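Local coordinates for protein acyl-coenzyme A oxidase acox-1.1 (Caenorhabditis elegans, PDB 5K3H) that catalyses the FAD-dependent first step of peroxisomal beta-oxidation, desaturating acyl-CoA thioesters to (2E)-enoyl-CoA with release of hydrogen peroxide, at residues B[493-496]-B[497-500]; B[505-508]-B[509-513]; B[531-534]-B[535-538]; B[537-540]-B[541-545]. All coordinates share one frame; numbering follows the deposited sequence.

The four contacts sit on two consecutive helices, 489-515 and 520-553, within the C-terminal helical part of the chain. Contact 1 precedes contact 2 on the first helix; contact 3 runs into contact 4 on the second, the two sharing L537 and H538. The helices pack as an antiparallel hairpin: contact 2 meets contact 3 through A506 and L531, whereas contact 1 meets contact 3 through A499 and L537 and contact 4 through F495 and L541. Centres of contacts 1 and 4 are about 9 Å apart, those of 2 and 4 about 22 Å. Contact 3 carries four residues of the dimer-shared ATP site, and contacts 2 and 3 both touch the second subunit.

Contact 1 of 4, residues B[493-496]-B[497-500]; sequences KTFQ and HIAK
F495 and I498 meet one turn apart on helix 489-515, the ring atom CD1 of F495 lying 4.3 Å from the methyl CD1 of I498. The approach to the ring is oblique. I498 has the less usual conformation here: CG1 lies between its backbone N and carbonyl carbon (chi1 78°), and the chain then extends to bring CD1 alongside the phenylalanine. The same torsion sets CG2 beside the backbone N, where it packs 3.4 Å from the carbonyl O of T494, while CG1 rests 3.7 Å from the O of F495. The isoleucine is thus laid against the preceding turn by both branches.

H497 behaves differently. With CG opposite the backbone N (chi1 176°), its imidazole swings off the helix, and only CB stays close, 3.5 Å from T494 O. Outside the helix the ring stacks with F587, and its nitrogens bond to S474 (ND1) and D585 (NE2). NZ of K500 likewise reaches S474 OG, and A472 O as well.

Beneath these side chains run four regular helical bonds, the straightest from K500 N to Q496 O at 2.9 Å (168°). The A499 N to F495 O bond measures 3.0 Å.

On the apolar side, F495 continues onto L575, and I498 onto Y581, a residue of the ATP site. The contact therefore divides the helix surface by chemistry: F495 and I498 join neighbouring helices through hydrocarbon contacts, whereas H497 and K500 both reach S474, tying the helix to the preceding loop by directional hydrogen bonds.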
ATOM      1  N   LYS B 493      21.997 -10.703 -21.437  1.00 21.77           N
ATOM      2  CA  LYS B 493      22.187 -12.150 -21.578  1.00 22.78           C
ATOM      3  C   LYS B 493      21.989 -12.888 -20.263  1.00 21.25           C
ATOM      4  O   LYS B 493      21.571 -14.049 -20.267  1.00 20.26           O
ATOM      5  CB  LYS B 493      23.575 -12.479 -22.135  1.00 25.26           C
ATOM      6  CG  LYS B 493      23.767 -12.068 -23.572  1.00 27.81           C
ATOM      7  CD  LYS B 493      24.959 -12.793 -24.156  1.00 31.48           C
ATOM      8  CE  LYS B 493      26.230 -12.496 -23.369  1.00 34.43           C
ATOM      9  NZ  LYS B 493      27.248 -13.600 -23.453  1.00 36.52           N
ATOM     10  N   THR B 494      22.298 -12.244 -19.136  1.00 21.54           N
ATOM     11  CA  THR B 494      22.102 -12.870 -17.829  1.00 20.99           C
ATOM     12  C   THR B 494      20.614 -12.958 -17.474  1.00 21.09           C
ATOM     13  O   THR B 494      20.158 -13.992 -16.971  1.00 19.84           O
ATOM     14  CB  THR B 494      22.901 -12.093 -16.780  1.00 20.48           C
ATOM     15  OG1 THR B 494      24.285 -12.139 -17.142  1.00 20.11           O
ATOM     16  CG2 THR B 494      22.750 -12.674 -15.389  1.00 20.50           C
ATOM     17  N   PHE B 495      19.838 -11.897 -17.746  1.00 19.98           N
ATOM     18  CA  PHE B 495      18.382 -11.971 -17.572  1.00 20.10           C
ATOM     19  C   PHE B 495      17.757 -13.003 -18.513  1.00 20.33           C
ATOM     20  O   PHE B 495      16.801 -13.698 -18.148  1.00 20.39           O
ATOM     21  CB  PHE B 495      17.729 -10.606 -17.821  1.00 20.41           C
ATOM     22  CG  PHE B 495      17.993  -9.588 -16.749  1.00 21.04           C
ATOM     23  CD1 PHE B 495      17.531  -9.786 -15.466  1.00 21.30           C
ATOM     24  CD2 PHE B 495      18.674  -8.426 -17.038  1.00 21.06           C
ATOM     25  CE1 PHE B 495      17.743  -8.869 -14.493  1.00 21.71           C
ATOM     26  CE2 PHE B 495      18.913  -7.484 -16.056  1.00 20.99           C
ATOM     27  CZ  PHE B 495      18.443  -7.699 -14.785  1.00 21.64           C
ATOM     28  N   GLN B 496      18.257 -13.087 -19.744  1.00 20.78           N
ATOM     29  CA  GLN B 496      17.736 -14.095 -20.659  1.00 20.66           C
ATOM     30  C   GLN B 496      17.969 -15.493 -20.102  1.00 20.14           C
ATOM     31  O   GLN B 496      17.066 -16.339 -20.117  1.00 20.85           O
ATOM     32  CB  GLN B 496      18.375 -13.921 -22.041  1.00 20.71           C
ATOM     33  CG  GLN B 496      17.791 -12.756 -22.808  1.00 21.03           C
ATOM     34  CD  GLN B 496      18.469 -12.484 -24.159  1.00 21.57           C
ATOM     35  OE1 GLN B 496      19.576 -12.948 -24.414  1.00 22.93           O
ATOM     36  NE2 GLN B 496      17.812 -11.685 -25.008  1.00 21.60           N
ATOM     37  N   HIS B 497      19.155 -15.728 -19.540  1.00 21.09           N
ATOM     38  CA  HIS B 497      19.462 -17.033 -18.970  1.00 20.79           C
ATOM     39  C   HIS B 497      18.518 -17.387 -17.824  1.00 21.58           C
ATOM     40  O   HIS B 497      17.954 -18.489 -17.803  1.00 22.37           O
ATOM     41  CB  HIS B 497      20.915 -17.081 -18.497  1.00 20.46           C
ATOM     42  CG  HIS B 497      21.263 -18.365 -17.818  1.00 20.35           C
ATOM     43  ND1 HIS B 497      21.606 -19.510 -18.512  1.00 20.43           N
ATOM     44  CD2 HIS B 497      21.244 -18.710 -16.508  1.00 19.74           C
ATOM     45  CE1 HIS B 497      21.826 -20.489 -17.653  1.00 20.62           C
ATOM     46  NE2 HIS B 497      21.610 -20.031 -16.433  1.00 20.38           N
ATOM     47  N   ILE B 498      18.332 -16.489 -16.848  1.00 21.54           N
ATOM     48  CA  ILE B 498      17.536 -16.897 -15.693  1.00 21.98           C
ATOM     49  C   ILE B 498      16.066 -17.046 -16.084  1.00 21.04           C
ATOM     50  O   ILE B 498      15.394 -17.963 -15.603  1.00 20.89           O
ATOM     51  CB  ILE B 498      17.726 -15.969 -14.468  1.00 23.37           C
ATOM     52  CG1 ILE B 498      16.958 -14.676 -14.592  1.00 24.98           C
ATOM     53  CG2 ILE B 498      19.204 -15.658 -14.166  1.00 23.51           C
ATOM     54  CD1 ILE B 498      17.435 -13.658 -13.566  1.00 26.34           C
ATOM     55  N   ALA B 499      15.552 -16.197 -16.993  1.00 19.31           N
ATOM     56  CA  ALA B 499      14.166 -16.351 -17.436  1.00 19.30           C
ATOM     57  C   ALA B 499      13.957 -17.666 -18.191  1.00 19.51           C
ATOM     58  O   ALA B 499      12.944 -18.351 -17.987  1.00 18.59           O
ATOM     59  CB  ALA B 499      13.741 -15.159 -18.296  1.00 19.08           C
ATOM     60  N   LYS B 500      14.885 -18.032 -19.082  1.00 19.46           N
ATOM     61  CA  LYS B 500      14.805 -19.344 -19.722  1.00 20.93           C
ATOM     62  C   LYS B 500      14.895 -20.468 -18.692  1.00 21.85           C
ATOM     63  O   LYS B 500      14.097 -21.416 -18.717  1.00 20.70           O
ATOM     64  CB  LYS B 500      15.912 -19.507 -20.759  1.00 21.76           C
ATOM     65  CG  LYS B 500      15.999 -20.933 -21.337  1.00 21.87           C
ATOM     66  CD  LYS B 500      17.159 -21.073 -22.317  1.00 22.13           C
ATOM     67  CE  LYS B 500      18.501 -20.927 -21.573  1.00 22.72           C
ATOM     68  NZ  LYS B 500      19.687 -20.909 -22.479  1.00 23.30           N
TER

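Contact 2 of 4, residues B[505-508]-B[509-513]; sequences KAAN and KFFGL
A507 and F511 are joined by the straightest of four successive i to i+4 bonds in helix 489-515: F511 N lies 2.7 Å from A507 O, with an N-H...O angle of 178°. The flanking bonds are more bent; G512 N reaches N508 O at 2.6 Å and K509 N reaches K505 O at 2.9 Å. All nine residues keep helical backbone angles.

F511 leans back over this turn. Its CG stands beside the backbone N (chi1 -60°), which lays one face of the ring over A507 O, 3.1 Å from the ring plane and offset toward the rim. Further out, ring atom CE2 touches the methyl CB of A507 at 3.8 Å. At the ring edge, in its plane, N508 OD1 approaches F511 CD2 at 3.6 Å; amide and ring planes are 59° apart. That oxygen also has a weak hydrogen bond from K456 NZ. With an alanine here, the methyl of A507 would probably lose its aromatic cover and a gap would open toward V449 and K456 of helix 437-456, which the ring also touches.

F510, its CG set opposite the backbone N, turns to helix 520-553, where it meets W524 edge-to-face and touches A523 and S527. K509 NZ bonds to K526 O, and K505 NZ makes a salt bridge with D594 of the second subunit.

The chemistry implied is a helix with distinct flanks: two phenylalanines, adjacent in sequence, wedge into two different helix contacts, the aromatic C-H edge of F511 is probably a mildly favourable neighbour for the partial negative charge of N508 OD1, and a lysine reaches across the dimer interface.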
ATOM      1  N   LYS B 505      12.288 -24.951 -16.171  1.00 20.93           N
ATOM      2  CA  LYS B 505      12.128 -25.681 -14.919  1.00 23.05           C
ATOM      3  C   LYS B 505      10.652 -25.817 -14.561  1.00 23.15           C
ATOM      4  O   LYS B 505      10.153 -26.927 -14.316  1.00 24.92           O
ATOM      5  CB  LYS B 505      12.884 -24.959 -13.807  1.00 26.12           C
ATOM      6  CG  LYS B 505      12.730 -25.615 -12.460  1.00 29.49           C
ATOM      7  CD  LYS B 505      13.348 -24.807 -11.332  1.00 34.15           C
ATOM      8  CE  LYS B 505      13.119 -25.515  -9.993  1.00 37.82           C
ATOM      9  NZ  LYS B 505      14.050 -25.023  -8.959  1.00 45.15           N
ATOM     10  N   ALA B 506       9.913 -24.707 -14.626  1.00 25.19           N
ATOM     11  CA  ALA B 506       8.500 -24.735 -14.274  1.00 25.75           C
ATOM     12  C   ALA B 506       7.699 -25.582 -15.250  1.00 25.33           C
ATOM     13  O   ALA B 506       6.811 -26.333 -14.837  1.00 23.27           O
ATOM     14  CB  ALA B 506       7.947 -23.312 -14.244  1.00 25.67           C
ATOM     15  N   ALA B 507       8.003 -25.492 -16.546  1.00 25.86           N
ATOM     16  CA  ALA B 507       7.278 -26.313 -17.513  1.00 25.44           C
ATOM     17  C   ALA B 507       7.558 -27.799 -17.289  1.00 24.67           C
ATOM     18  O   ALA B 507       6.634 -28.624 -17.296  1.00 24.99           O
ATOM     19  CB  ALA B 507       7.616 -25.867 -18.941  1.00 24.95           C
ATOM     20  N   ASN B 508       8.815 -28.154 -17.018  1.00 26.39           N
ATOM     21  CA  ASN B 508       9.134 -29.550 -16.745  1.00 25.86           C
ATOM     22  C   ASN B 508       8.487 -30.035 -15.459  1.00 26.13           C
ATOM     23  O   ASN B 508       8.161 -31.225 -15.352  1.00 24.82           O
ATOM     24  CB  ASN B 508      10.640 -29.761 -16.688  1.00 26.04           C
ATOM     25  CG  ASN B 508      11.250 -29.785 -18.058  1.00 26.57           C
ATOM     26  OD1 ASN B 508      10.574 -30.136 -19.029  1.00 27.68           O
ATOM     27  ND2 ASN B 508      12.525 -29.441 -18.157  1.00 26.35           N
ATOM     28  N   LYS B 509       8.290 -29.147 -14.475  1.00 24.69           N
ATOM     29  CA  LYS B 509       7.536 -29.550 -13.286  1.00 25.16           C
ATOM     30  C   LYS B 509       6.105 -29.925 -13.667  1.00 25.11           C
ATOM     31  O   LYS B 509       5.577 -30.952 -13.226  1.00 25.58           O
ATOM     32  CB  LYS B 509       7.542 -28.440 -12.233  1.00 25.62           C
ATOM     33  CG  LYS B 509       6.686 -28.795 -11.014  1.00 26.34           C
ATOM     34  CD  LYS B 509       6.598 -27.655  -9.992  1.00 27.20           C
ATOM     35  CE  LYS B 509       5.864 -28.111  -8.725  1.00 27.60           C
ATOM     36  NZ  LYS B 509       5.858 -27.046  -7.670  1.00 28.11           N
ATOM     37  N   PHE B 510       5.468 -29.085 -14.486  1.00 25.75           N
ATOM     38  CA  PHE B 510       4.131 -29.371 -14.993  1.00 26.22           C
ATOM     39  C   PHE B 510       4.127 -30.654 -15.831  1.00 27.18           C
ATOM     40  O   PHE B 510       3.343 -31.574 -15.572  1.00 27.35           O
ATOM     41  CB  PHE B 510       3.650 -28.151 -15.793  1.00 25.41           C
ATOM     42  CG  PHE B 510       2.366 -28.353 -16.530  1.00 25.19           C
ATOM     43  CD1 PHE B 510       1.222 -28.782 -15.870  1.00 25.84           C
ATOM     44  CD2 PHE B 510       2.292 -28.084 -17.883  1.00 25.09           C
ATOM     45  CE1 PHE B 510       0.030 -28.947 -16.559  1.00 25.86           C
ATOM     46  CE2 PHE B 510       1.117 -28.249 -18.568  1.00 25.84           C
ATOM     47  CZ  PHE B 510      -0.014 -28.683 -17.908  1.00 25.50           C
ATOM     48  N   PHE B 511       5.008 -30.733 -16.835  1.00 27.22           N
ATOM     49  CA  PHE B 511       5.105 -31.939 -17.652  1.00 29.02           C
ATOM     50  C   PHE B 511       5.399 -33.165 -16.795  1.00 30.72           C
ATOM     51  O   PHE B 511       4.783 -34.221 -16.978  1.00 33.90           O
ATOM     52  CB  PHE B 511       6.214 -31.793 -18.692  1.00 27.69           C
ATOM     53  CG  PHE B 511       6.028 -30.652 -19.659  1.00 27.21           C
ATOM     54  CD1 PHE B 511       4.766 -30.254 -20.067  1.00 26.68           C
ATOM     55  CD2 PHE B 511       7.141 -29.969 -20.157  1.00 26.82           C
ATOM     56  CE1 PHE B 511       4.615 -29.198 -20.965  1.00 26.67           C
ATOM     57  CE2 PHE B 511       7.000 -28.918 -21.048  1.00 26.82           C
ATOM     58  CZ  PHE B 511       5.731 -28.531 -21.457  1.00 26.60           C
ATOM     59  N   GLY B 512       6.320 -33.043 -15.836  1.00 30.50           N
ATOM     60  CA  GLY B 512       6.711 -34.213 -15.065  1.00 31.17           C
ATOM     61  C   GLY B 512       5.573 -34.809 -14.263  1.00 32.57           C
ATOM     62  O   GLY B 512       5.429 -36.028 -14.197  1.00 34.51           O
ATOM     63  N   LEU B 513       4.749 -33.958 -13.640  1.00 31.16           N
ATOM     64  CA  LEU B 513       3.614 -34.433 -12.849  1.00 32.33           C
ATOM     65  C   LEU B 513       2.589 -35.154 -13.717  1.00 32.99           C
ATOM     66  O   LEU B 513       1.985 -36.142 -13.280  1.00 32.02           O
ATOM     67  CB  LEU B 513       2.954 -33.271 -12.100  1.00 32.88           C
ATOM     68  CG  LEU B 513       3.739 -32.749 -10.895  1.00 33.11           C
ATOM     69  CD1 LEU B 513       3.183 -31.403 -10.437  1.00 33.04           C
ATOM     70  CD2 LEU B 513       3.736 -33.730  -9.765  1.00 32.35           C
TER

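Contact 3 of 4, residues B[531-534]-B[535-538]; sequences LNRA and SRLH
L531 O receives two approaches from S535: the backbone N at 3.2 Å and the hydroxyl OG at 3.1 Å. OG lies beside its own backbone N (chi1 -52°), a position that folds it back onto the preceding turn. L441 O of helix 437-456 is also within hydrogen-bonding reach, so the one hydroxyl proton may go to either oxygen. The remaining main-chain bonds are regular: R536 N to N532 O at 3.0 Å, then L537 N to R533 O and H538 N to A534 O.

R536 then folds back along the helix. Its CG sits 3.5 Å from N532 O, and the chain runs extended to NE before the guanidinium turns one face over that same carbonyl oxygen. The hydrocarbon part of R533 passes close by, its CG 4.3 Å from R536 NH1. R533 itself leads outward to a salt bridge with E530. L537 rests CG on R533 O at 3.4 Å. It also packs on Q502 and A534 on T503, both of helix 489-515. On another side of the helix, N532 and S535 lie against helix 437-456. H538 directs ND1 to Y469 OH.

R533, A534, S535 and R536 all belong to the ATP site shared between the dimer partners. Two arginines with NE of R533 and NH1 of R536 5.7 Å apart would probably give local positive charge, consistent with binding an anionic nucleotide, that of R533 being partly offset by E530. The packing of N532 and S535 links this stretch to helix 437-456, and the buried hydroxyl, set between two carbonyl oxygens, probably adds to that link.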
ATOM      1  N   LEU B 531       5.202 -21.339 -12.202  1.00 21.43           N
ATOM      2  CA  LEU B 531       4.876 -20.883 -13.548  1.00 22.25           C
ATOM      3  C   LEU B 531       4.753 -19.370 -13.600  1.00 22.35           C
ATOM      4  O   LEU B 531       5.151 -18.748 -14.585  1.00 22.57           O
ATOM      5  CB  LEU B 531       3.578 -21.540 -14.020  1.00 23.42           C
ATOM      6  CG  LEU B 531       3.558 -23.053 -14.297  1.00 23.78           C
ATOM      7  CD1 LEU B 531       2.107 -23.592 -14.357  1.00 25.14           C
ATOM      8  CD2 LEU B 531       4.324 -23.371 -15.586  1.00 23.46           C
ATOM      9  N   ASN B 532       4.202 -18.756 -12.548  1.00 24.65           N
ATOM     10  CA  ASN B 532       4.097 -17.299 -12.515  1.00 24.30           C
ATOM     11  C   ASN B 532       5.454 -16.629 -12.390  1.00 23.77           C
ATOM     12  O   ASN B 532       5.673 -15.557 -12.972  1.00 23.73           O
ATOM     13  CB  ASN B 532       3.215 -16.846 -11.361  1.00 23.82           C
ATOM     14  CG  ASN B 532       1.778 -16.876 -11.704  1.00 23.43           C
ATOM     15  OD1 ASN B 532       1.401 -17.211 -12.825  1.00 22.79           O
ATOM     16  ND2 ASN B 532       0.953 -16.468 -10.765  1.00 24.05           N
ATOM     17  N   ARG B 533       6.359 -17.218 -11.598  1.00 19.47           N
ATOM     18  CA  ARG B 533       7.716 -16.692 -11.504  1.00 19.83           C
ATOM     19  C   ARG B 533       8.345 -16.566 -12.886  1.00 19.58           C
ATOM     20  O   ARG B 533       9.008 -15.566 -13.189  1.00 20.56           O
ATOM     21  CB  ARG B 533       8.562 -17.589 -10.595  1.00 21.38           C
ATOM     22  CG  ARG B 533       8.214 -17.470  -9.118  1.00 23.12           C
ATOM     23  CD  ARG B 533       8.967 -18.464  -8.206  1.00 27.43           C
ATOM     24  NE  ARG B 533       8.616 -18.188  -6.806  1.00 31.21           N
ATOM     25  CZ  ARG B 533       8.704 -19.053  -5.804  1.00 36.38           C
ATOM     26  NH1 ARG B 533       9.146 -20.285  -6.021  1.00 43.77           N
ATOM     27  NH2 ARG B 533       8.337 -18.686  -4.582  1.00 44.04           N
ATOM     28  N   ALA B 534       8.125 -17.565 -13.745  1.00 20.94           N
ATOM     29  CA  ALA B 534       8.663 -17.529 -15.097  1.00 19.98           C
ATOM     30  C   ALA B 534       8.055 -16.395 -15.914  1.00 20.30           C
ATOM     31  O   ALA B 534       8.757 -15.733 -16.695  1.00 20.67           O
ATOM     32  CB  ALA B 534       8.406 -18.864 -15.773  1.00 19.69           C
ATOM     33  N   SER B 535       6.743 -16.182 -15.773  1.00 20.78           N
ATOM     34  CA  SER B 535       6.068 -15.139 -16.536  1.00 20.76           C
ATOM     35  C   SER B 535       6.594 -13.759 -16.159  1.00 21.18           C
ATOM     36  O   SER B 535       6.732 -12.877 -17.019  1.00 21.39           O
ATOM     37  CB  SER B 535       4.557 -15.227 -16.304  1.00 20.96           C
ATOM     38  OG  SER B 535       4.072 -16.538 -16.538  1.00 20.94           O
ATOM     39  N   ARG B 536       6.865 -13.550 -14.868  1.00 19.20           N
ATOM     40  CA  ARG B 536       7.423 -12.284 -14.389  1.00 19.72           C
ATOM     41  C   ARG B 536       8.852 -12.058 -14.892  1.00 19.67           C
ATOM     42  O   ARG B 536       9.211 -10.950 -15.301  1.00 19.69           O
ATOM     43  CB  ARG B 536       7.390 -12.255 -12.858  1.00 20.63           C
ATOM     44  CG  ARG B 536       5.997 -12.174 -12.271  1.00 22.35           C
ATOM     45  CD  ARG B 536       6.029 -11.799 -10.791  1.00 23.75           C
ATOM     46  NE  ARG B 536       4.779 -12.130 -10.124  1.00 27.38           N
ATOM     47  CZ  ARG B 536       4.584 -13.229  -9.405  1.00 28.28           C
ATOM     48  NH1 ARG B 536       5.582 -14.075  -9.234  1.00 28.38           N
ATOM     49  NH2 ARG B 536       3.401 -13.476  -8.850  1.00 31.31           N
ATOM     50  N   LEU B 537       9.708 -13.078 -14.810  1.00 20.69           N
ATOM     51  CA  LEU B 537      11.077 -12.900 -15.286  1.00 20.05           C
ATOM     52  C   LEU B 537      11.091 -12.570 -16.774  1.00 18.80           C
ATOM     53  O   LEU B 537      11.852 -11.715 -17.227  1.00 18.98           O
ATOM     54  CB  LEU B 537      11.899 -14.154 -14.976  1.00 19.95           C
ATOM     55  CG  LEU B 537      12.160 -14.438 -13.486  1.00 20.25           C
ATOM     56  CD1 LEU B 537      12.725 -15.818 -13.297  1.00 19.96           C
ATOM     57  CD2 LEU B 537      13.118 -13.394 -12.888  1.00 20.37           C
ATOM     58  N   HIS B 538      10.233 -13.225 -17.543  1.00 20.54           N
ATOM     59  CA  HIS B 538      10.146 -12.947 -18.968  1.00 19.83           C
ATOM     60  C   HIS B 538       9.696 -11.510 -19.212  1.00 19.88           C
ATOM     61  O   HIS B 538      10.276 -10.794 -20.047  1.00 19.06           O
ATOM     62  CB  HIS B 538       9.190 -13.962 -19.590  1.00 19.67           C
ATOM     63  CG  HIS B 538       8.825 -13.668 -21.005  1.00 19.64           C
ATOM     64  ND1 HIS B 538       9.611 -14.062 -22.071  1.00 19.54           N
ATOM     65  CD2 HIS B 538       7.731 -13.066 -21.536  1.00 19.28           C
ATOM     66  CE1 HIS B 538       9.026 -13.691 -23.196  1.00 19.58           C
ATOM     67  NE2 HIS B 538       7.883 -13.092 -22.900  1.00 19.57           N
TER

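Contact 4 of 4, residues B[537-540]-B[541-545]; sequences LHTR and LFIVE
The middle of helix 520-553, an element of the C-terminal helical domain, brings T539 against I543 one turn on and rests V544 on the carbonyl of R540. T539 CG2 and I543 CD1 are 4.3 Å apart, side by side on the helix surface. I543 is placed for this by CG1 lying beside its backbone N (chi1 -67°), which also sets CG1 3.4 Å from T539 O. Correspondingly, V544 lays its CG2 3.4 Å from R540 O. The main chain is regular helix: L541 N donates to L537 O at 2.8 Å, I543 N to T539 O at 3.1 Å, and V544 N to R540 O at the same distance with an N-H...O angle of 170°.

The ends of L541 and F542 go to different neighbours. L541 packs against F495 and Q496 on helix 489-515, with its CD1 3.6 Å from Q496 CG. The F542 ring instead lies among L386 of helix 382-408 and E360 and L364 of helix 338-367. T539 OG1 is bonded back to S535 O, which leaves CG2 as the branch facing I543. R540 bends at its third torsion (75°), and NH2 forms salt bridges with E574 and D577.

Helix 520-553 is thus enclosed by several helices here, its hydrophobic residues shared out among them. Two carboxylates gripping one guanidinium nitrogen would probably more than offset the charge of R540 and limit the turning of its bent arm, while on the apolar T539 side, packed on L390, V393 and L444, the threonine hydroxyl is bonded to S535 O one turn back in the same helix.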
ATOM      1  N   LEU B 537       9.708 -13.078 -14.810  1.00 20.69           N
ATOM      2  CA  LEU B 537      11.077 -12.900 -15.286  1.00 20.05           C
ATOM      3  C   LEU B 537      11.091 -12.570 -16.774  1.00 18.80           C
ATOM      4  O   LEU B 537      11.852 -11.715 -17.227  1.00 18.98           O
ATOM      5  CB  LEU B 537      11.899 -14.154 -14.976  1.00 19.95           C
ATOM      6  CG  LEU B 537      12.160 -14.438 -13.486  1.00 20.25           C
ATOM      7  CD1 LEU B 537      12.725 -15.818 -13.297  1.00 19.96           C
ATOM      8  CD2 LEU B 537      13.118 -13.394 -12.888  1.00 20.37           C
ATOM      9  N   HIS B 538      10.233 -13.225 -17.543  1.00 20.54           N
ATOM     10  CA  HIS B 538      10.146 -12.947 -18.968  1.00 19.83           C
ATOM     11  C   HIS B 538       9.696 -11.510 -19.212  1.00 19.88           C
ATOM     12  O   HIS B 538      10.276 -10.794 -20.047  1.00 19.06           O
ATOM     13  CB  HIS B 538       9.190 -13.962 -19.590  1.00 19.67           C
ATOM     14  CG  HIS B 538       8.825 -13.668 -21.005  1.00 19.64           C
ATOM     15  ND1 HIS B 538       9.611 -14.062 -22.071  1.00 19.54           N
ATOM     16  CD2 HIS B 538       7.731 -13.066 -21.536  1.00 19.28           C
ATOM     17  CE1 HIS B 538       9.026 -13.691 -23.196  1.00 19.58           C
ATOM     18  NE2 HIS B 538       7.883 -13.092 -22.900  1.00 19.57           N
ATOM     19  N   THR B 539       8.692 -11.059 -18.447  1.00 20.34           N
ATOM     20  CA  THR B 539       8.170  -9.709 -18.605  1.00 20.48           C
ATOM     21  C   THR B 539       9.216  -8.671 -18.206  1.00 20.12           C
ATOM     22  O   THR B 539       9.427  -7.692 -18.928  1.00 19.60           O
ATOM     23  CB  THR B 539       6.890  -9.557 -17.771  1.00 20.91           C
ATOM     24  OG1 THR B 539       5.933 -10.546 -18.183  1.00 20.95           O
ATOM     25  CG2 THR B 539       6.291  -8.171 -17.952  1.00 20.72           C
ATOM     26  N   ARG B 540       9.911  -8.900 -17.082  1.00 19.98           N
ATOM     27  CA  ARG B 540      10.991  -8.008 -16.666  1.00 19.73           C
ATOM     28  C   ARG B 540      12.130  -7.995 -17.685  1.00 19.93           C
ATOM     29  O   ARG B 540      12.755  -6.949 -17.913  1.00 19.50           O
ATOM     30  CB  ARG B 540      11.491  -8.393 -15.269  1.00 19.55           C
ATOM     31  CG  ARG B 540      10.405  -8.221 -14.202  1.00 20.26           C
ATOM     32  CD  ARG B 540      10.772  -8.770 -12.836  1.00 20.55           C
ATOM     33  NE  ARG B 540      11.717  -7.922 -12.122  1.00 20.80           N
ATOM     34  CZ  ARG B 540      12.056  -8.093 -10.848  1.00 21.55           C
ATOM     35  NH1 ARG B 540      11.529  -9.077 -10.147  1.00 21.57           N
ATOM     36  NH2 ARG B 540      12.917  -7.284 -10.266  1.00 22.80           N
ATOM     37  N   LEU B 541      12.438  -9.145 -18.288  1.00 19.26           N
ATOM     38  CA  LEU B 541      13.467  -9.163 -19.327  1.00 19.69           C
ATOM     39  C   LEU B 541      13.088  -8.265 -20.503  1.00 20.08           C
ATOM     40  O   LEU B 541      13.930  -7.518 -21.020  1.00 19.66           O
ATOM     41  CB  LEU B 541      13.714 -10.596 -19.795  1.00 19.99           C
ATOM     42  CG  LEU B 541      14.379 -10.759 -21.165  1.00 20.06           C
ATOM     43  CD1 LEU B 541      15.828 -10.244 -21.137  1.00 20.19           C
ATOM     44  CD2 LEU B 541      14.314 -12.223 -21.586  1.00 20.35           C
ATOM     45  N   PHE B 542      11.821  -8.324 -20.940  1.00 20.62           N
ATOM     46  CA  PHE B 542      11.351  -7.452 -22.017  1.00 22.25           C
ATOM     47  C   PHE B 542      11.538  -5.985 -21.666  1.00 22.08           C
ATOM     48  O   PHE B 542      11.972  -5.188 -22.500  1.00 23.37           O
ATOM     49  CB  PHE B 542       9.878  -7.695 -22.329  1.00 23.82           C
ATOM     50  CG  PHE B 542       9.350  -6.768 -23.394  1.00 25.74           C
ATOM     51  CD1 PHE B 542       9.572  -7.039 -24.736  1.00 26.76           C
ATOM     52  CD2 PHE B 542       8.688  -5.594 -23.053  1.00 27.11           C
ATOM     53  CE1 PHE B 542       9.104  -6.187 -25.712  1.00 26.87           C
ATOM     54  CE2 PHE B 542       8.218  -4.728 -24.033  1.00 26.94           C
ATOM     55  CZ  PHE B 542       8.421  -5.024 -25.361  1.00 27.23           C
ATOM     56  N   ILE B 543      11.180  -5.604 -20.440  1.00 19.86           N
ATOM     57  CA  ILE B 543      11.264  -4.203 -20.040  1.00 20.42           C
ATOM     58  C   ILE B 543      12.707  -3.703 -20.112  1.00 20.58           C
ATOM     59  O   ILE B 543      12.976  -2.620 -20.643  1.00 20.07           O
ATOM     60  CB  ILE B 543      10.659  -4.035 -18.630  1.00 20.09           C
ATOM     61  CG1 ILE B 543       9.150  -4.314 -18.657  1.00 20.54           C
ATOM     62  CG2 ILE B 543      10.936  -2.634 -18.082  1.00 20.25           C
ATOM     63  CD1 ILE B 543       8.542  -4.602 -17.303  1.00 20.49           C
ATOM     64  N   VAL B 544      13.661  -4.498 -19.614  1.00 19.83           N
ATOM     65  CA  VAL B 544      15.078  -4.141 -19.712  1.00 20.11           C
ATOM     66  C   VAL B 544      15.502  -3.972 -21.171  1.00 21.59           C
ATOM     67  O   VAL B 544      16.240  -3.040 -21.511  1.00 24.68           O
ATOM     68  CB  VAL B 544      15.953  -5.189 -19.000  1.00 19.53           C
ATOM     69  CG1 VAL B 544      17.425  -4.900 -19.273  1.00 18.93           C
ATOM     70  CG2 VAL B 544      15.641  -5.250 -17.514  1.00 19.08           C
ATOM     71  N   GLU B 545      15.102  -4.904 -22.043  1.00 22.96           N
ATOM     72  CA  GLU B 545      15.543  -4.822 -23.440  1.00 23.56           C
ATOM     73  C   GLU B 545      14.960  -3.598 -24.145  1.00 22.07           C
ATOM     74  O   GLU B 545      15.634  -2.979 -24.981  1.00 21.80           O
ATOM     75  CB  GLU B 545      15.167  -6.095 -24.204  1.00 24.10           C
ATOM     76  CG  GLU B 545      15.919  -7.341 -23.769  1.00 25.64           C
ATOM     77  CD  GLU B 545      15.807  -8.486 -24.768  1.00 26.86           C
ATOM     78  OE1 GLU B 545      16.376  -8.391 -25.877  1.00 28.08           O
ATOM     79  OE2 GLU B 545      15.156  -9.498 -24.447  1.00 31.81           O
TER